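Long-range contacts in pinoresinol-lariciresinol reductase (Thuja plicata, PDB 1QYD), which catalyses the NADPH-dependent, enantioselective two-step reduction of pinoresinol to lariciresinol and on to secoisolariciresinol in lignan biosynthesis: residues V88-I93 with G131-I136; D120-E125 with K140-I145; E125-P130 with L272-F277; Y152-S157 with N215-I220. One frame throughout, in Å; residues are numbered along the deposited sequence.

Contact 1. Residues V88-I93 with G131-I136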
loop_
_atom_site.group_PDB
_atom_site.type_symbol
_atom_site.label_atom_id
_atom_site.label_comp_id
_atom_site.label_asym_id
_atom_site.label_seq_id
_atom_site.Cartn_x
_atom_site.Cartn_y
_atom_site.Cartn_z
ATOM N N VAL A 88 7.161 -4.035 -0.793
ATOM C CA VAL A 88 6.671 -2.811 -1.427
ATOM C C VAL A 88 7.114 -1.500 -0.726
ATOM O O VAL A 88 7.013 -0.413 -1.301
ATOM C CB VAL A 88 5.113 -2.941 -1.492
ATOM C CG1 VAL A 88 4.552 -1.796 -2.313
ATOM C CG2 VAL A 88 4.687 -4.291 -2.081
ATOM N N LEU A 89 7.673 -1.631 0.504
ATOM C CA LEU A 89 8.125 -0.596 1.442
ATOM C C LEU A 89 6.974 0.309 1.892
ATOM O O LEU A 89 7.083 1.524 2.107
ATOM C CB LEU A 89 9.243 0.228 0.790
ATOM C CG LEU A 89 10.601 -0.448 0.649
ATOM C CD1 LEU A 89 11.503 0.405 -0.234
ATOM C CD2 LEU A 89 11.200 -0.675 2.038
ATOM N N SER A 90 5.849 -0.398 2.073
ATOM C CA SER A 90 4.587 0.224 2.376
ATOM C C SER A 90 3.893 -0.342 3.594
ATOM O O SER A 90 3.654 0.403 4.544
ATOM C CB SER A 90 3.691 0.120 1.131
ATOM O OG SER A 90 2.879 1.283 0.983
ATOM N N HIS A 91 3.616 -1.661 3.558
ATOM C CA HIS A 91 2.937 -2.477 4.572
ATOM C C HIS A 91 3.586 -2.495 5.959
ATOM O O HIS A 91 2.936 -2.713 6.981
ATOM C CB HIS A 91 2.847 -3.849 3.883
ATOM C CG HIS A 91 2.447 -5.160 4.562
ATOM N ND1 HIS A 91 3.022 -5.834 5.561
ATOM C CD2 HIS A 91 1.389 -5.916 4.115
ATOM C CE1 HIS A 91 2.345 -6.954 5.711
ATOM N NE2 HIS A 91 1.363 -7.002 4.840
ATOM N N HIS A 92 4.860 -2.129 6.009
ATOM C CA HIS A 92 5.703 -2.252 7.184
ATOM C C HIS A 92 6.402 -0.968 7.580
ATOM O O HIS A 92 6.941 -0.866 8.683
ATOM C CB HIS A 92 6.728 -3.371 6.917
ATOM C CG HIS A 92 6.810 -3.708 5.432
ATOM N ND1 HIS A 92 7.117 -2.857 4.460
ATOM C CD2 HIS A 92 6.438 -4.901 4.880
ATOM C CE1 HIS A 92 6.918 -3.505 3.344
ATOM N NE2 HIS A 92 6.514 -4.724 3.593
ATOM N N ILE A 93 6.431 0.015 6.682
ATOM C CA ILE A 93 6.978 1.332 6.984
ATOM C C ILE A 93 5.974 2.153 7.781
ATOM O O ILE A 93 6.370 2.847 8.712
ATOM C CB ILE A 93 7.373 2.039 5.644
ATOM C CG1 ILE A 93 8.786 1.538 5.347
ATOM C CG2 ILE A 93 7.341 3.578 5.685
ATOM C CD1 ILE A 93 9.445 2.139 4.083
ATOM N N GLY A 131 7.344 3.631 -7.304
ATOM C CA GLY A 131 8.359 3.737 -6.250
ATOM C C GLY A 131 8.569 5.106 -5.607
ATOM O O GLY A 131 9.531 5.345 -4.881
ATOM N N SER A 132 7.652 6.014 -5.927
ATOM C CA SER A 132 7.456 7.311 -5.312
ATOM C C SER A 132 6.749 7.110 -3.944
ATOM O O SER A 132 6.845 7.973 -3.076
ATOM C CB SER A 132 6.635 8.097 -6.316
ATOM O OG SER A 132 6.374 9.400 -5.854
ATOM N N ILE A 133 6.045 5.968 -3.735
ATOM C CA ILE A 133 5.356 5.490 -2.523
ATOM C C ILE A 133 6.244 5.379 -1.293
ATOM O O ILE A 133 5.865 5.734 -0.187
ATOM C CB ILE A 133 4.714 4.132 -2.921
ATOM C CG1 ILE A 133 3.215 4.359 -2.896
ATOM C CG2 ILE A 133 5.119 2.947 -2.044
ATOM C CD1 ILE A 133 2.510 4.398 -1.508
ATOM N N THR A 134 7.460 4.890 -1.470
ATOM C CA THR A 134 8.418 4.739 -0.395
ATOM C C THR A 134 8.669 6.092 0.246
ATOM O O THR A 134 8.658 6.228 1.473
ATOM C CB THR A 134 9.700 4.137 -1.017
ATOM O OG1 THR A 134 9.332 2.817 -1.400
ATOM C CG2 THR A 134 10.902 4.086 -0.106
ATOM N N PHE A 135 8.839 7.115 -0.602
ATOM C CA PHE A 135 9.187 8.416 -0.080
ATOM C C PHE A 135 7.922 9.070 0.433
ATOM O O PHE A 135 8.009 9.889 1.346
ATOM C CB PHE A 135 9.892 9.237 -1.193
ATOM C CG PHE A 135 11.087 8.475 -1.784
ATOM C CD1 PHE A 135 11.053 8.057 -3.128
ATOM C CD2 PHE A 135 12.178 8.115 -0.975
ATOM C CE1 PHE A 135 12.090 7.281 -3.647
ATOM C CE2 PHE A 135 13.209 7.335 -1.514
ATOM C CZ PHE A 135 13.161 6.920 -2.845
ATOM N N ILE A 136 6.748 8.694 -0.093
ATOM C CA ILE A 136 5.473 9.166 0.436
ATOM C C ILE A 136 5.278 8.628 1.871
ATOM O O ILE A 136 4.995 9.386 2.809
ATOM C CB ILE A 136 4.324 8.658 -0.428
ATOM C CG1 ILE A 136 4.355 9.268 -1.800
ATOM C CG2 ILE A 136 3.017 8.984 0.277
ATOM C CD1 ILE A 136 4.126 10.788 -1.812
#
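V88 meets the start of helix 133-147 through its backbone rather than its side chain. Its carbonyl O lies 3.9 Å from CG2 of I133, while its isopropyl group stays farther off and packs on Y263 of a nearby loop. L89 comes next and makes the closest approach. Its backbone has the positive phi (62°) of a left-handed conformation, and CB is directed at the helix, so that two points of the side chain close on one hydroxyl: CB and CD1 are both 3.4 Å from T134 OG1. The leucine lies across both branches of the threonine, the two side chains crossing obliquely. In T134 the chi1 of -68° places OG1 beside the backbone N, where it faces both CB and CD1 of the leucine; CG2 adds a second, slightly longer touch, 3.7 Å from L89 CD1. S90 follows, with its OG 4.0 Å from CD1 of I133 in a loose van der Waals contact. The polar partner of that OG is D137, one helical turn farther on, to which it is hydrogen-bonded; the serine is poorly ordered, however. The likewise poorly ordered H91 packs on E264 of the second subunit. I93 ends the segment by resting on D137 and K138. The whole is a loop-to-helix contact of a Rossmann-type NADP-binding fold: the loop following the fourth strand of the parallel sheet lies along the first turn of the helix that carries K138, the probable proton acceptor.

Contact 2. Residues D120-E125 with K140-I145; sequences DPDIME and KVRRAI
D120 and D122 converge on the guanidinium group of R142, giving each of its terminal nitrogens an acidic partner. D120 OD2 forms a salt bridge with R142 NH2 at 3.0 Å, and D122 OD2 forms another with R142 NH1, also at 3.0 Å. The two carboxylates are turned very differently: that of D120 lies 37° from the guanidinium plane, whereas that of D122 stands almost perpendicular to it, at 87°. Between them P121 covers one face of the guanidinium, its CG 3.3 Å from R142 NE. The second oxygen of D122 serves the next arginine, with OD1 2.8 Å from R143 NH2, so the network runs on to the outside of the helix. R142 reaches across with an extended chain from CG to NE; R143 arrives instead by bending its chain twice.

The loop 120-125 follows the last strand, 111-113, of the Rossmann-type parallel sheet, and helix 133-147 is the helix that comes after it. R142 is itself inferred to bind NADP, so these acids probably help to hold a cofactor-binding side chain in place, offsetting its positive charge and limiting the rotation of the group.

A type I turn from D120 to I123 brings both acids to the same guanidinium, closed by the backbone bond from I123 N to D120 O. Farther out, E116 takes a second salt bridge from R142 NH2, and the ring of Y154 receives the guanidinium in a cation-pi contact. R143 NH1 pairs with E146, and R139 donates from NE to the carbonyl O of P121.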
loop_
_atom_site.group_PDB
_atom_site.type_symbol
_atom_site.label_atom_id
_atom_site.label_comp_id
_atom_site.label_asym_id
_atom_site.label_seq_id
_atom_site.Cartn_x
_atom_site.Cartn_y
_atom_site.Cartn_z
ATOM N N ASP A 120 16.315 10.024 1.232
ATOM C CA ASP A 120 15.757 11.188 1.932
ATOM C C ASP A 120 14.458 11.720 1.314
ATOM O O ASP A 120 14.455 12.594 0.440
ATOM C CB ASP A 120 16.762 12.361 2.028
ATOM C CG ASP A 120 16.345 13.531 2.922
ATOM O OD1 ASP A 120 17.203 14.297 3.342
ATOM O OD2 ASP A 120 15.177 13.719 3.217
ATOM N N PRO A 121 13.313 11.290 1.888
ATOM C CA PRO A 121 11.981 11.549 1.390
ATOM C C PRO A 121 11.535 12.971 1.142
ATOM O O PRO A 121 10.880 13.227 0.129
ATOM C CB PRO A 121 11.103 10.838 2.378
ATOM C CG PRO A 121 11.917 10.813 3.626
ATOM C CD PRO A 121 13.230 10.396 3.042
ATOM N N ASP A 122 11.841 13.922 2.014
ATOM C CA ASP A 122 11.358 15.248 1.703
ATOM C C ASP A 122 12.384 16.138 1.023
ATOM O O ASP A 122 12.290 17.370 1.060
ATOM C CB ASP A 122 10.809 15.882 2.980
ATOM C CG ASP A 122 11.736 15.979 4.157
ATOM O OD1 ASP A 122 11.223 15.913 5.264
ATOM O OD2 ASP A 122 12.942 16.132 3.988
ATOM N N ILE A 123 13.394 15.464 0.425
ATOM C CA ILE A 123 14.330 16.123 -0.481
ATOM C C ILE A 123 13.683 15.764 -1.807
ATOM O O ILE A 123 13.845 14.717 -2.447
ATOM C CB ILE A 123 15.784 15.565 -0.364
ATOM C CG1 ILE A 123 16.538 16.440 0.646
ATOM C CG2 ILE A 123 16.542 15.581 -1.701
ATOM C CD1 ILE A 123 16.828 17.917 0.263
ATOM N N MET A 124 12.800 16.756 -2.002
ATOM C CA MET A 124 11.848 16.917 -3.077
ATOM C C MET A 124 10.950 15.713 -3.342
ATOM O O MET A 124 9.727 15.760 -3.195
ATOM C CB MET A 124 12.583 17.282 -4.388
ATOM C CG MET A 124 13.314 18.596 -4.535
ATOM S SD MET A 124 12.235 19.987 -4.096
ATOM C CE MET A 124 13.022 20.559 -2.610
ATOM N N GLU A 125 11.659 14.633 -3.706
ATOM C CA GLU A 125 11.169 13.420 -4.324
ATOM C C GLU A 125 9.819 13.582 -5.064
ATOM O O GLU A 125 8.682 13.313 -4.660
ATOM C CB GLU A 125 11.166 12.323 -3.252
ATOM C CG GLU A 125 12.542 12.016 -2.606
ATOM C CD GLU A 125 13.804 11.595 -3.389
ATOM O OE1 GLU A 125 13.796 11.331 -4.594
ATOM O OE2 GLU A 125 14.849 11.518 -2.746
ATOM N N LYS A 140 4.997 10.539 5.919
ATOM C CA LYS A 140 3.879 10.446 6.848
ATOM C C LYS A 140 4.337 10.172 8.271
ATOM O O LYS A 140 3.874 10.775 9.246
ATOM C CB LYS A 140 2.945 9.331 6.443
ATOM C CG LYS A 140 2.073 9.795 5.331
ATOM C CD LYS A 140 0.901 8.842 5.394
ATOM C CE LYS A 140 -0.402 9.628 5.247
ATOM N NZ LYS A 140 -0.574 10.225 3.926
ATOM N N VAL A 141 5.305 9.262 8.307
ATOM C CA VAL A 141 6.017 8.843 9.489
ATOM C C VAL A 141 6.870 9.998 10.007
ATOM O O VAL A 141 6.873 10.204 11.223
ATOM C CB VAL A 141 6.823 7.610 9.049
ATOM C CG1 VAL A 141 7.915 7.210 10.039
ATOM C CG2 VAL A 141 5.787 6.482 8.856
ATOM N N ARG A 142 7.577 10.762 9.130
ATOM C CA ARG A 142 8.408 11.897 9.511
ATOM C C ARG A 142 7.586 13.057 9.980
ATOM O O ARG A 142 7.922 13.647 10.990
ATOM C CB ARG A 142 9.253 12.490 8.387
ATOM C CG ARG A 142 10.492 11.782 7.898
ATOM C CD ARG A 142 11.319 12.797 7.161
ATOM N NE ARG A 142 12.500 12.147 6.621
ATOM C CZ ARG A 142 13.570 12.810 6.149
ATOM N NH1 ARG A 142 13.639 14.140 6.140
ATOM N NH2 ARG A 142 14.607 12.128 5.661
ATOM N N ARG A 143 6.539 13.433 9.251
ATOM C CA ARG A 143 5.687 14.550 9.632
ATOM C C ARG A 143 4.874 14.349 10.907
ATOM O O ARG A 143 4.443 15.341 11.491
ATOM C CB ARG A 143 4.743 14.855 8.492
ATOM C CG ARG A 143 5.005 16.222 7.930
ATOM C CD ARG A 143 5.694 16.188 6.569
ATOM N NE ARG A 143 6.986 15.521 6.603
ATOM C CZ ARG A 143 8.103 16.104 7.072
ATOM N NH1 ARG A 143 8.094 17.362 7.527
ATOM N NH2 ARG A 143 9.235 15.397 7.182
ATOM N N ALA A 144 4.616 13.080 11.308
ATOM C CA ALA A 144 3.930 12.655 12.537
ATOM C C ALA A 144 4.863 12.618 13.736
ATOM O O ALA A 144 4.440 12.814 14.860
ATOM C CB ALA A 144 3.368 11.264 12.402
ATOM N N ILE A 145 6.146 12.339 13.533
ATOM C CA ILE A 145 7.175 12.386 14.551
ATOM C C ILE A 145 7.242 13.832 14.985
ATOM O O ILE A 145 6.905 14.083 16.129
ATOM C CB ILE A 145 8.521 11.910 13.947
ATOM C CG1 ILE A 145 8.539 10.422 14.066
ATOM C CG2 ILE A 145 9.754 12.491 14.637
ATOM C CD1 ILE A 145 9.844 9.923 13.453
#

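Contact 3. Residues E125-P130 with L272-F277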
loop_
_atom_site.group_PDB
_atom_site.type_symbol
_atom_site.label_atom_id
_atom_site.label_comp_id
_atom_site.label_asym_id
_atom_site.label_seq_id
_atom_site.Cartn_x
_atom_site.Cartn_y
_atom_site.Cartn_z
ATOM N N GLU A 125 11.659 14.633 -3.706
ATOM C CA GLU A 125 11.169 13.420 -4.324
ATOM C C GLU A 125 9.819 13.582 -5.064
ATOM O O GLU A 125 8.682 13.313 -4.660
ATOM C CB GLU A 125 11.166 12.323 -3.252
ATOM C CG GLU A 125 12.542 12.016 -2.606
ATOM C CD GLU A 125 13.804 11.595 -3.389
ATOM O OE1 GLU A 125 13.796 11.331 -4.594
ATOM O OE2 GLU A 125 14.849 11.518 -2.746
ATOM N N HIS A 126 10.212 14.303 -6.134
ATOM C CA HIS A 126 9.621 14.782 -7.395
ATOM C C HIS A 126 9.522 13.623 -8.388
ATOM O O HIS A 126 9.251 13.793 -9.575
ATOM C CB HIS A 126 10.557 15.848 -7.969
ATOM C CG HIS A 126 12.014 15.363 -7.810
ATOM N ND1 HIS A 126 12.779 15.586 -6.750
ATOM C CD2 HIS A 126 12.723 14.523 -8.640
ATOM C CE1 HIS A 126 13.888 14.914 -6.896
ATOM N NE2 HIS A 126 13.858 14.271 -8.036
ATOM N N ALA A 127 9.896 12.470 -7.828
ATOM C CA ALA A 127 10.087 11.159 -8.385
ATOM C C ALA A 127 9.013 10.552 -9.238
ATOM O O ALA A 127 7.814 10.774 -9.051
ATOM C CB ALA A 127 10.358 10.218 -7.248
ATOM N N LEU A 128 9.537 9.759 -10.180
ATOM C CA LEU A 128 8.732 8.993 -11.115
ATOM C C LEU A 128 8.021 7.945 -10.261
ATOM O O LEU A 128 8.590 7.426 -9.299
ATOM C CB LEU A 128 9.606 8.265 -12.154
ATOM C CG LEU A 128 10.664 8.964 -13.030
ATOM C CD1 LEU A 128 11.768 7.956 -13.369
ATOM C CD2 LEU A 128 10.015 9.567 -14.269
ATOM N N GLN A 129 6.766 7.636 -10.585
ATOM C CA GLN A 129 5.958 6.644 -9.883
ATOM C C GLN A 129 6.358 5.235 -10.383
ATOM O O GLN A 129 7.051 5.192 -11.416
ATOM C CB GLN A 129 4.463 6.958 -10.164
ATOM C CG GLN A 129 3.971 8.432 -10.101
ATOM C CD GLN A 129 4.541 9.399 -11.165
ATOM O OE1 GLN A 129 4.481 9.163 -12.383
ATOM N NE2 GLN A 129 5.144 10.512 -10.725
ATOM N N PRO A 130 6.036 4.041 -9.782
ATOM C CA PRO A 130 5.284 3.781 -8.545
ATOM C C PRO A 130 6.046 4.016 -7.264
ATOM O O PRO A 130 5.449 4.509 -6.305
ATOM C CB PRO A 130 4.845 2.345 -8.607
ATOM C CG PRO A 130 5.081 1.925 -10.023
ATOM C CD PRO A 130 6.314 2.733 -10.373
ATOM N N LEU A 272 16.427 3.663 -9.063
ATOM C CA LEU A 272 17.670 3.458 -9.774
ATOM C C LEU A 272 17.778 4.497 -10.877
ATOM O O LEU A 272 18.853 4.795 -11.391
ATOM C CB LEU A 272 17.619 2.084 -10.334
ATOM C CG LEU A 272 18.757 1.510 -11.092
ATOM C CD1 LEU A 272 19.957 1.313 -10.210
ATOM C CD2 LEU A 272 18.297 0.175 -11.625
ATOM N N TYR A 273 16.616 5.030 -11.250
ATOM C CA TYR A 273 16.527 6.080 -12.224
ATOM C C TYR A 273 16.545 7.444 -11.534
ATOM O O TYR A 273 16.825 8.449 -12.176
ATOM C CB TYR A 273 15.259 5.805 -13.065
ATOM C CG TYR A 273 15.439 4.634 -14.071
ATOM C CD1 TYR A 273 15.305 4.868 -15.452
ATOM C CD2 TYR A 273 15.796 3.333 -13.668
ATOM C CE1 TYR A 273 15.520 3.855 -16.398
ATOM C CE2 TYR A 273 16.019 2.312 -14.607
ATOM C CZ TYR A 273 15.882 2.579 -15.970
ATOM O OH TYR A 273 16.130 1.587 -16.912
ATOM N N GLN A 274 16.318 7.552 -10.218
ATOM C CA GLN A 274 16.465 8.811 -9.495
ATOM C C GLN A 274 17.913 8.911 -9.050
ATOM O O GLN A 274 18.444 10.011 -9.004
ATOM C CB GLN A 274 15.606 8.850 -8.254
ATOM C CG GLN A 274 14.184 8.307 -8.360
ATOM C CD GLN A 274 13.120 9.103 -9.103
ATOM O OE1 GLN A 274 13.165 10.326 -9.280
ATOM N NE2 GLN A 274 12.082 8.391 -9.524
ATOM N N ILE A 275 18.561 7.794 -8.663
ATOM C CA ILE A 275 19.997 7.666 -8.353
ATOM C C ILE A 275 20.946 8.030 -9.550
ATOM O O ILE A 275 21.807 8.919 -9.463
ATOM C CB ILE A 275 20.309 6.192 -7.897
ATOM C CG1 ILE A 275 19.592 5.829 -6.644
ATOM C CG2 ILE A 275 21.769 6.034 -7.540
ATOM C CD1 ILE A 275 19.796 4.333 -6.309
ATOM N N PHE A 276 20.818 7.333 -10.697
ATOM C CA PHE A 276 21.717 7.514 -11.839
ATOM C C PHE A 276 21.041 8.145 -13.073
ATOM O O PHE A 276 21.074 7.538 -14.150
ATOM C CB PHE A 276 22.351 6.133 -12.252
ATOM C CG PHE A 276 22.921 5.206 -11.167
ATOM C CD1 PHE A 276 24.158 5.465 -10.598
ATOM C CD2 PHE A 276 22.186 4.086 -10.743
ATOM C CE1 PHE A 276 24.662 4.611 -9.613
ATOM C CE2 PHE A 276 22.687 3.229 -9.754
ATOM C CZ PHE A 276 23.932 3.492 -9.188
ATOM N N PHE A 277 20.404 9.334 -12.951
ATOM C CA PHE A 277 19.801 10.119 -14.037
ATOM C C PHE A 277 19.401 11.532 -13.631
ATOM O O PHE A 277 19.691 12.480 -14.377
ATOM C CB PHE A 277 18.519 9.553 -14.608
ATOM C CG PHE A 277 18.694 8.511 -15.687
ATOM C CD1 PHE A 277 18.194 7.215 -15.477
ATOM C CD2 PHE A 277 19.370 8.836 -16.870
ATOM C CE1 PHE A 277 18.376 6.239 -16.448
ATOM C CE2 PHE A 277 19.542 7.845 -17.838
ATOM C CZ PHE A 277 19.049 6.553 -17.626
#
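Q274 carries most of this contact, pushing its amide end against the backbone and side chains of A127 and L128. Its first torsion (chi1 -42°) keeps CG next to the backbone N, and a second bend (chi2 -73°) folds the chain, so the amide is delivered from a compact rather than an extended side chain. The amide carbon CD of Q274 comes 3.5 Å from A127 CB and 3.7 Å from A127 CA. The oxygen and nitrogen of this amide have probably been interchanged in the model. H126 passes the same group in the opposite direction, with ring and amide planes 62° apart; its NE2 makes a weak hydrogen bond to D280. L128 directs its side chain at the helix, its CG lying away from its own carbonyl carbon and beside the backbone N. From there CD1 reaches Y273 CB at 4.1 Å. Y273 offers that carbon alone, because the phenol ring leads away from the loop.

The loop before helix 133-147 is thus laid against the short helix 272-275, directly after H271, a probable substrate-binding residue. Helix 252-258 closes another side, where L255 touches both L128 and Y273. On the flank of the short helix I275 packs on M159 of strand 159-160, while E125 leans on F135 and R139 of helix 133-147.

Contact 4. Residues Y152-S157 with N215-I220; sequences YTYVSS and NKTMYI
Within this Rossmann-type NADP-binding protein of the NmrA family, two neighbouring strands of a small parallel sheet, 154-156 and 217-219, meet here; the second is the middle strand, with 290-292 beyond it, and helix 197-207 lies in the connection between the pair and packs on V155 and M218. The strands run the same way with axes 24° apart. Backbone bonds pass back and forth along them. N215 N donates to Y152 O at 2.7 Å, Y154 N to K216 O at 3.3 Å, and M218 N to Y154 O at 2.6 Å, the last being nearly straight (162°). S156 N gives only a weak bond to M218 O, near V155, which is the centre of an inverse gamma turn. The pairing continues with I220 N to S156 O at 3.1 Å.

Y154, S156, T217 and Y219 share one face of the sheet, turned to helix 133-147 and the loop at D120. There T217 OG1 sits at the edge of the Y154 ring, in its plane, while S156 CB approaches Y219 CD1. Three hydroxyls on this face bond elsewhere: Y154 OH to E146, S156 OG to the carbonyl O of G118 and, weakly, Y219 OH to D120. V155 and M218 point the other way, where V155 CG1 touches M218 SD at 4.0 Å.

At the N-terminal end of the pair the Y152 ring lies between N215 and Y154 OH. Its chi1 of 44° swings it over N215, whose CA makes a CH-pi contact; N215 OD1 lies 3.0 Å above one face and Y154 OH 3.6 Å above the opposite one.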
loop_
_atom_site.group_PDB
_atom_site.type_symbol
_atom_site.label_atom_id
_atom_site.label_comp_id
_atom_site.label_asym_id
_atom_site.label_seq_id
_atom_site.Cartn_x
_atom_site.Cartn_y
_atom_site.Cartn_z
ATOM N N TYR A 152 14.315 13.599 16.979
ATOM C CA TYR A 152 14.752 12.815 15.801
ATOM C C TYR A 152 16.116 13.062 15.152
ATOM O O TYR A 152 16.815 14.064 15.323
ATOM C CB TYR A 152 13.715 12.918 14.645
ATOM C CG TYR A 152 13.156 14.309 14.360
ATOM C CD1 TYR A 152 12.153 14.790 15.203
ATOM C CD2 TYR A 152 13.599 15.111 13.302
ATOM C CE1 TYR A 152 11.595 16.057 15.007
ATOM C CE2 TYR A 152 13.043 16.384 13.095
ATOM C CZ TYR A 152 12.039 16.856 13.955
ATOM O OH TYR A 152 11.460 18.120 13.819
ATOM N N THR A 153 16.526 12.042 14.408
ATOM C CA THR A 153 17.721 12.111 13.580
ATOM C C THR A 153 17.296 11.268 12.420
ATOM O O THR A 153 16.899 10.121 12.619
ATOM C CB THR A 153 18.933 11.464 14.198
ATOM O OG1 THR A 153 19.119 12.041 15.483
ATOM C CG2 THR A 153 20.154 11.680 13.334
ATOM N N TYR A 154 17.286 11.859 11.222
ATOM C CA TYR A 154 16.934 11.076 10.043
ATOM C C TYR A 154 18.227 10.664 9.358
ATOM O O TYR A 154 18.989 11.471 8.849
ATOM C CB TYR A 154 16.070 11.906 9.119
ATOM C CG TYR A 154 14.757 12.321 9.757
ATOM C CD1 TYR A 154 14.318 13.627 9.622
ATOM C CD2 TYR A 154 13.979 11.404 10.455
ATOM C CE1 TYR A 154 13.098 14.022 10.167
ATOM C CE2 TYR A 154 12.761 11.797 11.012
ATOM C CZ TYR A 154 12.320 13.105 10.858
ATOM O OH TYR A 154 11.089 13.479 11.346
ATOM N N VAL A 155 18.531 9.372 9.440
ATOM C CA VAL A 155 19.759 8.828 8.907
ATOM C C VAL A 155 19.597 8.467 7.450
ATOM O O VAL A 155 19.235 7.338 7.137
ATOM C CB VAL A 155 20.200 7.586 9.704
ATOM C CG1 VAL A 155 21.207 7.986 10.762
ATOM C CG2 VAL A 155 18.992 6.945 10.396
ATOM N N SER A 156 19.800 9.476 6.572
ATOM C CA SER A 156 19.816 9.344 5.107
ATOM C C SER A 156 21.245 8.932 4.789
ATOM O O SER A 156 22.200 9.679 4.991
ATOM C CB SER A 156 19.522 10.659 4.478
ATOM O OG SER A 156 19.249 10.350 3.140
ATOM N N SER A 157 21.383 7.688 4.356
ATOM C CA SER A 157 22.673 7.033 4.292
ATOM C C SER A 157 23.116 6.517 2.924
ATOM O O SER A 157 24.210 6.004 2.743
ATOM C CB SER A 157 22.597 5.928 5.316
ATOM O OG SER A 157 21.625 4.963 4.924
ATOM N N ASN A 215 17.162 16.649 15.834
ATOM C CA ASN A 215 16.138 17.096 14.890
ATOM C C ASN A 215 16.630 17.372 13.472
ATOM O O ASN A 215 15.865 17.720 12.568
ATOM C CB ASN A 215 15.406 18.353 15.434
ATOM C CG ASN A 215 14.535 18.110 16.675
ATOM O OD1 ASN A 215 13.802 17.133 16.819
ATOM N ND2 ASN A 215 14.566 19.029 17.630
ATOM N N LYS A 216 17.931 17.129 13.286
ATOM C CA LYS A 216 18.663 17.238 12.042
ATOM C C LYS A 216 18.697 15.933 11.237
ATOM O O LYS A 216 18.597 14.823 11.787
ATOM C CB LYS A 216 20.084 17.671 12.359
ATOM C CG LYS A 216 20.315 19.137 12.699
ATOM C CD LYS A 216 21.822 19.378 12.714
ATOM C CE LYS A 216 22.249 20.849 12.733
ATOM N NZ LYS A 216 23.687 21.028 12.883
ATOM N N THR A 217 18.837 16.079 9.896
ATOM C CA THR A 217 18.986 14.934 8.982
ATOM C C THR A 217 20.475 14.612 8.923
ATOM O O THR A 217 21.299 15.522 8.820
ATOM C CB THR A 217 18.459 15.245 7.548
ATOM O OG1 THR A 217 17.071 15.617 7.673
ATOM C CG2 THR A 217 18.552 14.043 6.613
ATOM N N MET A 218 20.851 13.331 9.062
ATOM C CA MET A 218 22.247 12.932 9.058
ATOM C C MET A 218 22.540 12.230 7.765
ATOM O O MET A 218 22.081 11.112 7.559
ATOM C CB MET A 218 22.563 11.981 10.209
ATOM C CG MET A 218 24.054 11.737 10.214
ATOM S SD MET A 218 24.508 10.288 11.170
ATOM C CE MET A 218 25.609 11.168 12.188
ATOM N N TYR A 219 23.274 12.901 6.882
ATOM C CA TYR A 219 23.697 12.346 5.600
ATOM C C TYR A 219 25.032 11.624 5.767
ATOM O O TYR A 219 25.911 12.069 6.502
ATOM C CB TYR A 219 23.864 13.458 4.566
ATOM C CG TYR A 219 22.600 14.227 4.182
ATOM C CD1 TYR A 219 21.595 13.600 3.454
ATOM C CD2 TYR A 219 22.437 15.567 4.544
ATOM C CE1 TYR A 219 20.443 14.310 3.093
ATOM C CE2 TYR A 219 21.291 16.276 4.188
ATOM C CZ TYR A 219 20.300 15.645 3.463
ATOM O OH TYR A 219 19.164 16.340 3.092
ATOM N N ILE A 220 25.220 10.443 5.186
ATOM C CA ILE A 220 26.536 9.827 5.195
ATOM C C ILE A 220 26.903 10.056 3.730
ATOM O O ILE A 220 26.191 9.655 2.787
ATOM C CB ILE A 220 26.465 8.336 5.524
ATOM C CG1 ILE A 220 25.621 8.017 6.754
ATOM C CG2 ILE A 220 27.901 7.921 5.788
ATOM C CD1 ILE A 220 25.716 6.593 7.332
#

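How the contacts relate
Contacts 1 and 2 both use helix 133-147 and both come close to K138, the probable proton acceptor: T134 in contact 1 and P121 in contact 2 each bring a side chain to about 4 Å from that of K138. Their centres are 11 Å apart. Contact 3 continues the loop of contact 2, sharing E125, whose CG packs 3.9 Å from F135 CG of contact 1; through Q274 it comes about 5 Å, side chain to side chain, from H271, inferred to bind substrate. Contact 4, again 11 Å from contact 2 between centres, is joined to it by a probable, weak hydrogen bond between D120 OD1 and Y219 OH, 2.8 Å apart. It touches neither contact 1 nor contact 3.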